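Local coordinates for conjugal transfer protein TRWB (Escherichia coli, PDB 1E9R), which probably acts as a hexameric, ring-helicase-like ATPase that couples DNA to the type IV secretion machinery during bacterial conjugation, at residues Gly114-Glu120 and Asp226-Arg232; Arg129-Ser133 and Asp264-Ser269; Val135-Lys139 and Glu292-Ser296; Glu220-Met224 and Ala254-Leu258. One frame throughout, in Å; residues are numbered along the deposited sequence.

Interaction 1: Gly114-Glu120 and Asp226-Arg232; sequences GWSFFNE and DGDFSIR
G114 lies so close to G227, CA to CA 3.4 Å, that a side chain on G114 would strike G227 and the carbonyl of D226. G114 O accepts a hydrogen bond from F229 N at 3.1 Å. W115 holds CG anti to the backbone N (chi1 177°), which brings the CD1 edge of the indole to F229 O; NE1 meanwhile donates in the ring plane to E120 OE2 at 2.8 Å. N119 splits ND2 between G227 O and F229 O, the latter at 2.9 Å, each carbonyl being met from above its plane. E120 then folds its carboxylate, through a bend at chi2 (-59°), onto the start of helix 231-236. OE2 receives I231 N on its syn lone pair at 2.8 Å, and OE1 is gripped from opposite faces by R232 N and the N-cap residue S230, whose OG stands 2.8 Å away. Replacing E120 by alanine removes this carboxylate and is likely to leave I231 N, R232 N, S230 OG and W115 NE1 without their shared acceptor. R232 runs back past E120 and gives NH1, within the guanidinium plane, to E120 O at 2.8 Å. Four donors converging on one carboxylate at a helix N-terminus would be expected to stabilise its ionised form.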
loop_
_atom_site.group_PDB
_atom_site.type_symbol
_atom_site.label_atom_id
_atom_site.label_comp_id
_atom_site.label_asym_id
_atom_site.label_seq_id
_atom_site.Cartn_x
_atom_site.Cartn_y
_atom_site.Cartn_z
ATOM N N GLY B 114 11.778 -13.101 -43.893
ATOM C CA GLY B 114 12.991 -12.614 -43.251
ATOM C C GLY B 114 12.689 -11.245 -42.683
ATOM O O GLY B 114 11.986 -10.472 -43.333
ATOM N N TRP B 115 13.211 -10.921 -41.499
ATOM C CA TRP B 115 12.893 -9.625 -40.900
ATOM C C TRP B 115 13.808 -9.185 -39.761
ATOM O O TRP B 115 14.445 -10.009 -39.102
ATOM C CB TRP B 115 11.445 -9.674 -40.380
ATOM C CG TRP B 115 10.971 -8.428 -39.665
ATOM C CD1 TRP B 115 10.322 -7.357 -40.215
ATOM C CD2 TRP B 115 11.098 -8.143 -38.265
ATOM N NE1 TRP B 115 10.032 -6.426 -39.245
ATOM C CE2 TRP B 115 10.499 -6.882 -38.039
ATOM C CE3 TRP B 115 11.664 -8.830 -37.176
ATOM C CZ2 TRP B 115 10.446 -6.294 -36.768
ATOM C CZ3 TRP B 115 11.613 -8.244 -35.916
ATOM C CH2 TRP B 115 11.005 -6.987 -35.725
ATOM N N SER B 116 13.850 -7.870 -39.541
ATOM C CA SER B 116 14.612 -7.247 -38.454
ATOM C C SER B 116 13.926 -5.903 -38.346
ATOM O O SER B 116 13.416 -5.406 -39.346
ATOM C CB SER B 116 16.078 -7.024 -38.823
ATOM O OG SER B 116 16.255 -5.774 -39.483
ATOM N N PHE B 117 13.913 -5.298 -37.164
ATOM C CA PHE B 117 13.236 -4.023 -37.034
ATOM C C PHE B 117 13.802 -2.954 -37.958
ATOM O O PHE B 117 13.152 -1.939 -38.199
ATOM C CB PHE B 117 13.236 -3.541 -35.578
ATOM C CG PHE B 117 14.528 -2.930 -35.124
ATOM C CD1 PHE B 117 15.572 -3.721 -34.682
ATOM C CD2 PHE B 117 14.690 -1.551 -35.121
ATOM C CE1 PHE B 117 16.761 -3.143 -34.242
ATOM C CE2 PHE B 117 15.872 -0.969 -34.685
ATOM C CZ PHE B 117 16.907 -1.766 -34.245
ATOM N N PHE B 118 14.997 -3.177 -38.494
ATOM C CA PHE B 118 15.586 -2.198 -39.405
ATOM C C PHE B 118 14.658 -1.938 -40.593
ATOM O O PHE B 118 14.582 -0.821 -41.108
ATOM C CB PHE B 118 16.946 -2.679 -39.933
ATOM C CG PHE B 118 18.090 -2.451 -38.985
ATOM C CD1 PHE B 118 18.647 -1.188 -38.843
ATOM C CD2 PHE B 118 18.609 -3.498 -38.229
ATOM C CE1 PHE B 118 19.714 -0.962 -37.955
ATOM C CE2 PHE B 118 19.677 -3.286 -37.340
ATOM C CZ PHE B 118 20.229 -2.012 -37.204
ATOM N N ASN B 119 13.946 -2.981 -41.011
ATOM C CA ASN B 119 13.040 -2.899 -42.152
ATOM C C ASN B 119 11.857 -1.954 -41.974
ATOM O O ASN B 119 11.145 -1.683 -42.944
ATOM C CB ASN B 119 12.486 -4.289 -42.501
ATOM C CG ASN B 119 13.582 -5.328 -42.712
ATOM O OD1 ASN B 119 14.729 -4.992 -42.997
ATOM N ND2 ASN B 119 13.221 -6.604 -42.585
ATOM N N GLU B 120 11.638 -1.453 -40.757
ATOM C CA GLU B 120 10.496 -0.573 -40.509
ATOM C C GLU B 120 10.869 0.892 -40.398
ATOM O O GLU B 120 10.004 1.757 -40.248
ATOM C CB GLU B 120 9.773 -0.995 -39.234
ATOM C CG GLU B 120 9.525 -2.493 -39.097
ATOM C CD GLU B 120 8.692 -3.086 -40.225
ATOM O OE1 GLU B 120 8.153 -2.333 -41.057
ATOM O OE2 GLU B 120 8.567 -4.324 -40.269
ATOM N N ASP B 226 17.031 -13.486 -41.460
ATOM C CA ASP B 226 16.996 -12.143 -42.005
ATOM C C ASP B 226 16.389 -12.087 -43.389
ATOM O O ASP B 226 16.429 -13.057 -44.142
ATOM C CB ASP B 226 18.387 -11.517 -42.025
ATOM C CG ASP B 226 18.376 -10.086 -41.485
ATOM O OD1 ASP B 226 17.552 -9.269 -41.977
ATOM O OD2 ASP B 226 19.183 -9.777 -40.568
ATOM N N GLY B 227 15.811 -10.938 -43.706
ATOM C CA GLY B 227 15.184 -10.744 -44.994
ATOM C C GLY B 227 14.801 -9.291 -45.093
ATOM O O GLY B 227 15.201 -8.494 -44.243
ATOM N N ASP B 228 14.026 -8.940 -46.111
ATOM C CA ASP B 228 13.621 -7.554 -46.287
ATOM C C ASP B 228 12.132 -7.326 -46.073
ATOM O O ASP B 228 11.605 -6.271 -46.440
ATOM C CB ASP B 228 14.043 -7.046 -47.674
ATOM C CG ASP B 228 13.569 -7.953 -48.798
ATOM O OD1 ASP B 228 12.800 -8.913 -48.529
ATOM O OD2 ASP B 228 13.970 -7.702 -49.957
ATOM N N PHE B 229 11.458 -8.302 -45.470
ATOM C CA PHE B 229 10.037 -8.152 -45.218
ATOM C C PHE B 229 9.771 -7.007 -44.247
ATOM O O PHE B 229 10.407 -6.916 -43.197
ATOM C CB PHE B 229 9.445 -9.434 -44.648
ATOM C CG PHE B 229 7.993 -9.314 -44.312
ATOM C CD1 PHE B 229 7.050 -9.136 -45.317
ATOM C CD2 PHE B 229 7.565 -9.326 -42.991
ATOM C CE1 PHE B 229 5.695 -8.967 -45.012
ATOM C CE2 PHE B 229 6.208 -9.159 -42.678
ATOM C CZ PHE B 229 5.275 -8.978 -43.691
ATOM N N SER B 230 8.836 -6.130 -44.615
ATOM C CA SER B 230 8.464 -4.984 -43.784
ATOM C C SER B 230 6.989 -5.049 -43.432
ATOM O O SER B 230 6.136 -5.054 -44.318
ATOM C CB SER B 230 8.738 -3.668 -44.511
ATOM O OG SER B 230 8.177 -2.575 -43.803
ATOM N N ILE B 231 6.688 -5.104 -42.136
ATOM C CA ILE B 231 5.307 -5.158 -41.688
ATOM C C ILE B 231 4.570 -3.897 -42.148
ATOM O O ILE B 231 3.395 -3.961 -42.499
ATOM C CB ILE B 231 5.227 -5.281 -40.154
ATOM C CG1 ILE B 231 5.804 -6.630 -39.713
ATOM C CG2 ILE B 231 3.783 -5.147 -39.692
ATOM C CD1 ILE B 231 5.933 -6.785 -38.215
ATOM N N ARG B 232 5.267 -2.760 -42.162
ATOM C CA ARG B 232 4.669 -1.496 -42.590
ATOM C C ARG B 232 4.245 -1.574 -44.048
ATOM O O ARG B 232 3.125 -1.198 -44.408
ATOM C CB ARG B 232 5.663 -0.347 -42.431
ATOM C CG ARG B 232 6.056 -0.081 -41.012
ATOM C CD ARG B 232 6.926 1.149 -40.905
ATOM N NE ARG B 232 6.194 2.379 -41.155
ATOM C CZ ARG B 232 6.716 3.587 -40.986
ATOM N NH1 ARG B 232 7.968 3.713 -40.570
ATOM N NH2 ARG B 232 5.988 4.671 -41.221
#

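Interaction 2: Arg129-Ser133 and Asp264-Ser269; sequences RYALS and DVVCTS
R129 lays its extended side chain alongside T268, the two running in opposite directions, with NE 3.1 Å from the methyl CG2 of T268. Leaving the backbone trans to its own amide nitrogen (chi1 -166°) and straight beyond, the R129 chain carries NH2 to T268 O at 2.7 Å; the carbonyl lies in the guanidinium plane, though NH2 approaches from above the carbonyl's own plane. NE is buried without a polar partner. Over the centre of one guanidinium face sits Y130 OH, which donates to S269 OG at 2.9 Å, and S269 OG in turn donates to V265 O, a relay back into its own helix. The Y130 ring crosses V265 at about a right angle, CE1 touching CG1 at 3.9 Å. One turn further on, S133 OG gives a short 2.6 Å bond to the anti lone pair of D264 OD2. A water donates to both R129 O and T268 OG1, bridging the backbone of one helix to a side chain of the other. The segments run nearly antiparallel, at 149° with axes 9.4 Å apart. Helix 231-236 packs beside them through I231 and R232, helix 141-163 lies against A131 and L132, and D250 of a second subunit packs on R129.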
loop_
_atom_site.group_PDB
_atom_site.type_symbol
_atom_site.label_atom_id
_atom_site.label_comp_id
_atom_site.label_asym_id
_atom_site.label_seq_id
_atom_site.Cartn_x
_atom_site.Cartn_y
_atom_site.Cartn_z
ATOM N N ARG B 129 10.436 5.100 -32.110
ATOM C CA ARG B 129 9.153 4.482 -32.334
ATOM C C ARG B 129 9.231 2.952 -32.270
ATOM O O ARG B 129 8.429 2.305 -31.600
ATOM C CB ARG B 129 8.658 4.941 -33.699
ATOM C CG ARG B 129 7.222 4.691 -33.975
ATOM C CD ARG B 129 6.850 5.316 -35.296
ATOM N NE ARG B 129 5.514 4.897 -35.694
ATOM C CZ ARG B 129 5.043 4.968 -36.931
ATOM N NH1 ARG B 129 5.802 5.449 -37.907
ATOM N NH2 ARG B 129 3.812 4.541 -37.188
ATOM N N TYR B 130 10.206 2.368 -32.957
ATOM C CA TYR B 130 10.327 0.914 -32.964
ATOM C C TYR B 130 11.254 0.370 -31.889
ATOM O O TYR B 130 11.303 -0.836 -31.658
ATOM C CB TYR B 130 10.717 0.409 -34.367
ATOM C CG TYR B 130 9.633 0.702 -35.383
ATOM C CD1 TYR B 130 8.431 0.000 -35.359
ATOM C CD2 TYR B 130 9.749 1.766 -36.281
ATOM C CE1 TYR B 130 7.361 0.357 -36.192
ATOM C CE2 TYR B 130 8.682 2.129 -37.120
ATOM C CZ TYR B 130 7.495 1.421 -37.064
ATOM O OH TYR B 130 6.430 1.786 -37.855
ATOM N N ALA B 131 11.984 1.260 -31.225
ATOM C CA ALA B 131 12.841 0.843 -30.120
ATOM C C ALA B 131 11.849 0.468 -29.000
ATOM O O ALA B 131 12.068 -0.464 -28.224
ATOM C CB ALA B 131 13.729 2.000 -29.688
ATOM N N LEU B 132 10.747 1.215 -28.957
ATOM C CA LEU B 132 9.668 1.017 -27.996
ATOM C C LEU B 132 8.998 -0.338 -28.230
ATOM O O LEU B 132 8.364 -0.876 -27.331
ATOM C CB LEU B 132 8.634 2.131 -28.169
ATOM C CG LEU B 132 8.279 3.133 -27.074
ATOM C CD1 LEU B 132 9.311 3.154 -25.993
ATOM C CD2 LEU B 132 8.135 4.497 -27.707
ATOM N N SER B 133 9.131 -0.879 -29.441
ATOM C CA SER B 133 8.538 -2.180 -29.796
ATOM C C SER B 133 9.468 -3.322 -29.421
ATOM O O SER B 133 9.030 -4.363 -28.932
ATOM C CB SER B 133 8.260 -2.258 -31.299
ATOM O OG SER B 133 7.326 -1.275 -31.702
ATOM N N ASP B 264 3.408 -5.006 -31.379
ATOM C CA ASP B 264 3.542 -3.569 -31.190
ATOM C C ASP B 264 3.874 -2.870 -32.502
ATOM O O ASP B 264 3.420 -1.752 -32.742
ATOM C CB ASP B 264 4.619 -3.257 -30.146
ATOM C CG ASP B 264 4.522 -1.842 -29.634
ATOM O OD1 ASP B 264 3.626 -1.601 -28.800
ATOM O OD2 ASP B 264 5.309 -0.976 -30.069
ATOM N N VAL B 265 4.669 -3.518 -33.349
ATOM C CA VAL B 265 5.003 -2.924 -34.634
ATOM C C VAL B 265 3.703 -2.698 -35.386
ATOM O O VAL B 265 3.512 -1.651 -35.996
ATOM C CB VAL B 265 5.904 -3.836 -35.482
ATOM C CG1 VAL B 265 6.031 -3.266 -36.898
ATOM C CG2 VAL B 265 7.274 -3.952 -34.838
ATOM N N VAL B 266 2.807 -3.682 -35.339
ATOM C CA VAL B 266 1.524 -3.551 -36.022
ATOM C C VAL B 266 0.723 -2.390 -35.442
ATOM O O VAL B 266 0.194 -1.570 -36.184
ATOM C CB VAL B 266 0.672 -4.842 -35.914
ATOM C CG1 VAL B 266 -0.739 -4.585 -36.447
ATOM C CG2 VAL B 266 1.320 -5.956 -36.707
ATOM N N CYS B 267 0.652 -2.313 -34.118
ATOM C CA CYS B 267 -0.088 -1.252 -33.465
ATOM C C CYS B 267 0.392 0.169 -33.770
ATOM O O CYS B 267 -0.426 1.071 -33.918
ATOM C CB CYS B 267 -0.094 -1.489 -31.962
ATOM S SG CYS B 267 -0.989 -2.998 -31.470
ATOM N N THR B 268 1.701 0.382 -33.874
ATOM C CA THR B 268 2.215 1.727 -34.157
ATOM C C THR B 268 2.092 2.069 -35.618
ATOM O O THR B 268 1.786 3.202 -35.984
ATOM C CB THR B 268 3.710 1.894 -33.863
ATOM O OG1 THR B 268 4.094 1.051 -32.784
ATOM C CG2 THR B 268 4.004 3.332 -33.497
ATOM N N SER B 269 2.372 1.079 -36.451
ATOM C CA SER B 269 2.360 1.264 -37.891
ATOM C C SER B 269 1.030 1.653 -38.520
ATOM O O SER B 269 1.011 2.481 -39.427
ATOM C CB SER B 269 2.926 0.015 -38.568
ATOM O OG SER B 269 4.300 -0.127 -38.246
HETATM O O HOH W 1 5.840 2.315 -30.965
#

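Interaction 3: Val135-Lys139 and Glu292-Ser296; sequences VPRGK and EKLAS
R137 and K293 face each other with their CA atoms 5.4 Å apart, where two irregular segments pass antiparallel. R137 N donates to K293 O at 3.1 Å, but the bond is bent, 136° at the hydrogen, so this is a loose, isolated bridge. A water links the other pair of backbone groups: it accepts from K293 N and donates to R137 O, and it also donates to E292 OE1. Beside it the ring of P136 crosses the E292 side chain obliquely, CG reaching OE1 at 3.0 Å, while the second oxygen of E292 is held by a salt bridge to K217. K293, whose side chain points CG directly away from its amide nitrogen (chi1 179°) and stays extended beyond, passes over R137, its CG 3.7 Å from R137 CB. At its far end NZ donates to a water that bonds K139 O, and to Y325 O. R137 bends at chi2, bringing NE within 3.8 Å of A295 CB; in the guanidinium plane NH2 donates to another water, which donates to A295 O, and NH1 is salt-bridged to E144. The arrangement is a loop-to-loop contact made partly through waters: it joins the connection between helices 126-134 and 141-163 to the loop after strand 281-285, one of the parallel strands in the central sheet of this P-loop NTPase-like fold.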
loop_
_atom_site.group_PDB
_atom_site.type_symbol
_atom_site.label_atom_id
_atom_site.label_comp_id
_atom_site.label_asym_id
_atom_site.label_seq_id
_atom_site.Cartn_x
_atom_site.Cartn_y
_atom_site.Cartn_z
ATOM N N VAL B 135 11.961 -3.096 -27.165
ATOM C CA VAL B 135 12.107 -3.045 -25.718
ATOM C C VAL B 135 10.790 -2.553 -25.087
ATOM O O VAL B 135 10.617 -1.355 -24.811
ATOM C CB VAL B 135 13.258 -2.088 -25.327
ATOM C CG1 VAL B 135 13.488 -2.130 -23.828
ATOM C CG2 VAL B 135 14.522 -2.465 -26.087
ATOM N N PRO B 136 9.840 -3.472 -24.852
ATOM C CA PRO B 136 8.571 -3.042 -24.255
ATOM C C PRO B 136 8.717 -2.355 -22.899
ATOM O O PRO B 136 9.795 -2.356 -22.287
ATOM C CB PRO B 136 7.744 -4.331 -24.204
ATOM C CG PRO B 136 8.763 -5.414 -24.196
ATOM C CD PRO B 136 9.825 -4.914 -25.141
ATOM N N ARG B 137 7.619 -1.750 -22.445
ATOM C CA ARG B 137 7.601 -1.023 -21.185
ATOM C C ARG B 137 7.969 -1.900 -20.002
ATOM O O ARG B 137 7.605 -3.075 -19.938
ATOM C CB ARG B 137 6.222 -0.418 -20.954
ATOM C CG ARG B 137 5.818 0.596 -21.982
ATOM C CD ARG B 137 6.724 1.795 -21.961
ATOM N NE ARG B 137 6.231 2.805 -22.890
ATOM C CZ ARG B 137 6.855 3.942 -23.171
ATOM N NH1 ARG B 137 8.013 4.231 -22.590
ATOM N NH2 ARG B 137 6.324 4.789 -24.045
ATOM N N GLY B 138 8.692 -1.319 -19.057
ATOM C CA GLY B 138 9.084 -2.076 -17.892
ATOM C C GLY B 138 7.904 -2.385 -16.991
ATOM O O GLY B 138 6.967 -1.583 -16.868
ATOM N N LYS B 139 7.952 -3.552 -16.357
ATOM C CA LYS B 139 6.897 -3.963 -15.446
ATOM C C LYS B 139 6.729 -2.926 -14.336
ATOM O O LYS B 139 5.613 -2.532 -14.017
ATOM C CB LYS B 139 7.224 -5.331 -14.847
ATOM C CG LYS B 139 6.168 -5.855 -13.893
ATOM C CD LYS B 139 6.451 -7.287 -13.498
ATOM C CE LYS B 139 5.442 -7.779 -12.479
ATOM N NZ LYS B 139 5.694 -9.202 -12.110
ATOM N N GLU B 292 4.228 -8.845 -23.548
ATOM C CA GLU B 292 4.819 -7.910 -22.596
ATOM C C GLU B 292 3.914 -6.680 -22.507
ATOM O O GLU B 292 2.877 -6.603 -23.186
ATOM C CB GLU B 292 6.230 -7.481 -23.036
ATOM C CG GLU B 292 7.250 -8.612 -23.084
ATOM C CD GLU B 292 8.604 -8.235 -22.479
ATOM O OE1 GLU B 292 8.698 -7.187 -21.801
ATOM O OE2 GLU B 292 9.578 -8.999 -22.670
ATOM N N LYS B 293 4.293 -5.722 -21.665
ATOM C CA LYS B 293 3.514 -4.503 -21.534
ATOM C C LYS B 293 3.768 -3.683 -22.800
ATOM O O LYS B 293 4.768 -2.969 -22.897
ATOM C CB LYS B 293 3.968 -3.743 -20.294
ATOM C CG LYS B 293 3.248 -2.439 -20.063
ATOM C CD LYS B 293 3.625 -1.849 -18.727
ATOM C CE LYS B 293 2.905 -0.535 -18.486
ATOM N NZ LYS B 293 3.109 -0.084 -17.080
ATOM N N LEU B 294 2.868 -3.800 -23.775
ATOM C CA LEU B 294 3.008 -3.093 -25.048
ATOM C C LEU B 294 2.913 -1.577 -24.935
ATOM O O LEU B 294 2.070 -1.044 -24.222
ATOM C CB LEU B 294 1.971 -3.613 -26.046
ATOM C CG LEU B 294 1.984 -5.133 -26.211
ATOM C CD1 LEU B 294 0.960 -5.537 -27.250
ATOM C CD2 LEU B 294 3.362 -5.602 -26.628
ATOM N N ALA B 295 3.782 -0.889 -25.662
ATOM C CA ALA B 295 3.826 0.560 -25.636
ATOM C C ALA B 295 2.785 1.241 -26.516
ATOM O O ALA B 295 2.357 2.361 -26.216
ATOM C CB ALA B 295 5.218 1.028 -26.037
ATOM N N SER B 296 2.359 0.574 -27.587
ATOM C CA SER B 296 1.417 1.179 -28.528
ATOM C C SER B 296 0.034 0.578 -28.598
ATOM O O SER B 296 -0.821 1.110 -29.293
ATOM C CB SER B 296 2.014 1.150 -29.934
ATOM O OG SER B 296 3.376 1.527 -29.894
HETATM O O HOH W 2 6.600 -5.787 -20.309
HETATM O O HOH W 3 4.163 4.698 -26.153
HETATM O O HOH W 4 6.291 1.084 -17.462
HETATM O O HOH W 5 3.433 -2.389 -15.356
#

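Interaction 4: Glu220-Met224 and Ala254-Leu258; sequences EHVTM and ALRPL
H221 offers one face of its imidazole to L258: the methyl CD2 stands 4.1 Å from the ring centroid, 22° off the normal, a CH-pi contact displaced toward the rim. At the ring's edge, and in its plane, a water bonds NE2 at 2.8 Å and donates weakly to P257 O. H221 keeps CG anti to the carbonyl carbon (chi1 -73°), placing the ring where the two side chains cross obliquely. The other methyl of L258, CD1, meets M224 CG at 3.8 Å and also lies near E220 CB, so the branched end is divided between three residues. With alanine in place of L258 both methyls are gone, which is likely to leave a gap over the H221 face and deprive M224 CG of this apolar contact. E220 bends at chi2, bringing CG to 3.3 Å from A254 O; its chain crosses L255 at about a right angle, OE1 lying 3.9 Å from CD2. The polar end is directed to an outside partner, OE1 being hydrogen-bonded to Y108 OH. Helix 252-269 is kinked here, with N of P257 and of L258 lacking a bond to the preceding turn. This is largely apolar helix-helix packing, in which the short helix 219-223 and M224 just beyond it rest on the early turns of helix 252-269.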
loop_
_atom_site.group_PDB
_atom_site.type_symbol
_atom_site.label_atom_id
_atom_site.label_comp_id
_atom_site.label_asym_id
_atom_site.label_seq_id
_atom_site.Cartn_x
_atom_site.Cartn_y
_atom_site.Cartn_z
ATOM N N GLU B 220 16.412 -13.437 -29.694
ATOM C CA GLU B 220 15.583 -13.963 -30.779
ATOM C C GLU B 220 15.554 -13.088 -32.033
ATOM O O GLU B 220 15.268 -13.568 -33.127
ATOM C CB GLU B 220 14.162 -14.195 -30.281
ATOM C CG GLU B 220 14.062 -15.242 -29.190
ATOM C CD GLU B 220 14.729 -16.561 -29.568
ATOM O OE1 GLU B 220 14.542 -17.025 -30.715
ATOM O OE2 GLU B 220 15.432 -17.142 -28.713
ATOM N N HIS B 221 15.841 -11.805 -31.877
ATOM C CA HIS B 221 15.863 -10.892 -33.012
ATOM C C HIS B 221 17.105 -11.205 -33.832
ATOM O O HIS B 221 17.132 -11.018 -35.051
ATOM C CB HIS B 221 15.955 -9.438 -32.529
ATOM C CG HIS B 221 14.693 -8.911 -31.924
ATOM N ND1 HIS B 221 13.789 -8.150 -32.633
ATOM C CD2 HIS B 221 14.185 -9.029 -30.674
ATOM C CE1 HIS B 221 12.779 -7.820 -31.847
ATOM N NE2 HIS B 221 12.995 -8.341 -30.654
ATOM N N VAL B 222 18.138 -11.671 -33.140
ATOM C CA VAL B 222 19.405 -11.983 -33.776
ATOM C C VAL B 222 19.311 -13.275 -34.564
ATOM O O VAL B 222 19.761 -13.347 -35.705
ATOM C CB VAL B 222 20.547 -12.116 -32.725
ATOM C CG1 VAL B 222 21.857 -12.433 -33.428
ATOM C CG2 VAL B 222 20.687 -10.829 -31.919
ATOM N N THR B 223 18.717 -14.289 -33.946
ATOM C CA THR B 223 18.568 -15.595 -34.567
ATOM C C THR B 223 17.440 -15.647 -35.597
ATOM O O THR B 223 17.303 -16.628 -36.326
ATOM C CB THR B 223 18.321 -16.664 -33.494
ATOM O OG1 THR B 223 17.065 -16.422 -32.848
ATOM C CG2 THR B 223 19.440 -16.625 -32.457
ATOM N N MET B 224 16.640 -14.586 -35.652
ATOM C CA MET B 224 15.532 -14.502 -36.590
ATOM C C MET B 224 16.073 -14.445 -38.006
ATOM O O MET B 224 16.918 -13.608 -38.319
ATOM C CB MET B 224 14.702 -13.241 -36.332
ATOM C CG MET B 224 13.174 -13.432 -36.367
ATOM S SD MET B 224 12.366 -13.601 -37.968
ATOM C CE MET B 224 11.150 -14.739 -37.594
ATOM N N ALA B 254 10.654 -17.798 -24.330
ATOM C CA ALA B 254 11.801 -17.298 -25.069
ATOM C C ALA B 254 11.401 -16.324 -26.176
ATOM O O ALA B 254 12.129 -15.373 -26.475
ATOM C CB ALA B 254 12.578 -18.470 -25.661
ATOM N N LEU B 255 10.238 -16.563 -26.776
ATOM C CA LEU B 255 9.762 -15.732 -27.871
ATOM C C LEU B 255 8.904 -14.551 -27.452
ATOM O O LEU B 255 8.590 -13.697 -28.270
ATOM C CB LEU B 255 8.993 -16.595 -28.877
ATOM C CG LEU B 255 9.862 -17.502 -29.752
ATOM C CD1 LEU B 255 9.003 -18.476 -30.536
ATOM C CD2 LEU B 255 10.690 -16.635 -30.692
ATOM N N ARG B 256 8.529 -14.498 -26.182
ATOM C CA ARG B 256 7.689 -13.415 -25.665
ATOM C C ARG B 256 8.103 -12.010 -26.144
ATOM O O ARG B 256 7.280 -11.255 -26.670
ATOM C CB ARG B 256 7.668 -13.476 -24.137
ATOM C CG ARG B 256 6.587 -12.660 -23.491
ATOM C CD ARG B 256 6.575 -12.915 -22.003
ATOM N NE ARG B 256 5.444 -12.266 -21.341
ATOM C CZ ARG B 256 5.546 -11.273 -20.455
ATOM N NH1 ARG B 256 6.745 -10.801 -20.115
ATOM N NH2 ARG B 256 4.447 -10.751 -19.905
ATOM N N PRO B 257 9.379 -11.629 -25.969
ATOM C CA PRO B 257 9.739 -10.286 -26.442
ATOM C C PRO B 257 9.657 -10.044 -27.960
ATOM O O PRO B 257 9.298 -8.949 -28.396
ATOM C CB PRO B 257 11.154 -10.082 -25.876
ATOM C CG PRO B 257 11.655 -11.448 -25.655
ATOM C CD PRO B 257 10.456 -12.194 -25.144
ATOM N N LEU B 258 9.981 -11.061 -28.761
ATOM C CA LEU B 258 9.926 -10.943 -30.224
ATOM C C LEU B 258 8.487 -10.794 -30.694
ATOM O O LEU B 258 8.176 -9.893 -31.470
ATOM C CB LEU B 258 10.530 -12.175 -30.912
ATOM C CG LEU B 258 11.288 -11.892 -32.224
ATOM C CD1 LEU B 258 11.338 -13.153 -33.071
ATOM C CD2 LEU B 258 10.625 -10.767 -32.996
HETATM O O HOH W 6 11.465 -7.604 -28.427
#

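Helix 252-269 serves both interaction 2 and interaction 4, whose centres are 15 Å apart. Interactions 1 and 2, with centres 13 Å apart, meet at two arginines: R232 NH2 comes 3.4 Å from R129 NH1, and D126 forms salt bridges to both residues, which probably offsets the like charges. Between interactions 2 and 3, D264 OD1 probably accepts a hydrogen bond from S296 N at 2.8 Å. The indole of W115 joins interaction 1 to interaction 4, CZ3 lying 3.9 Å from H221 ND1, and E292 of interaction 3 packs on R256 and P257 of interaction 4. None of the eight segments includes the probable P-loop.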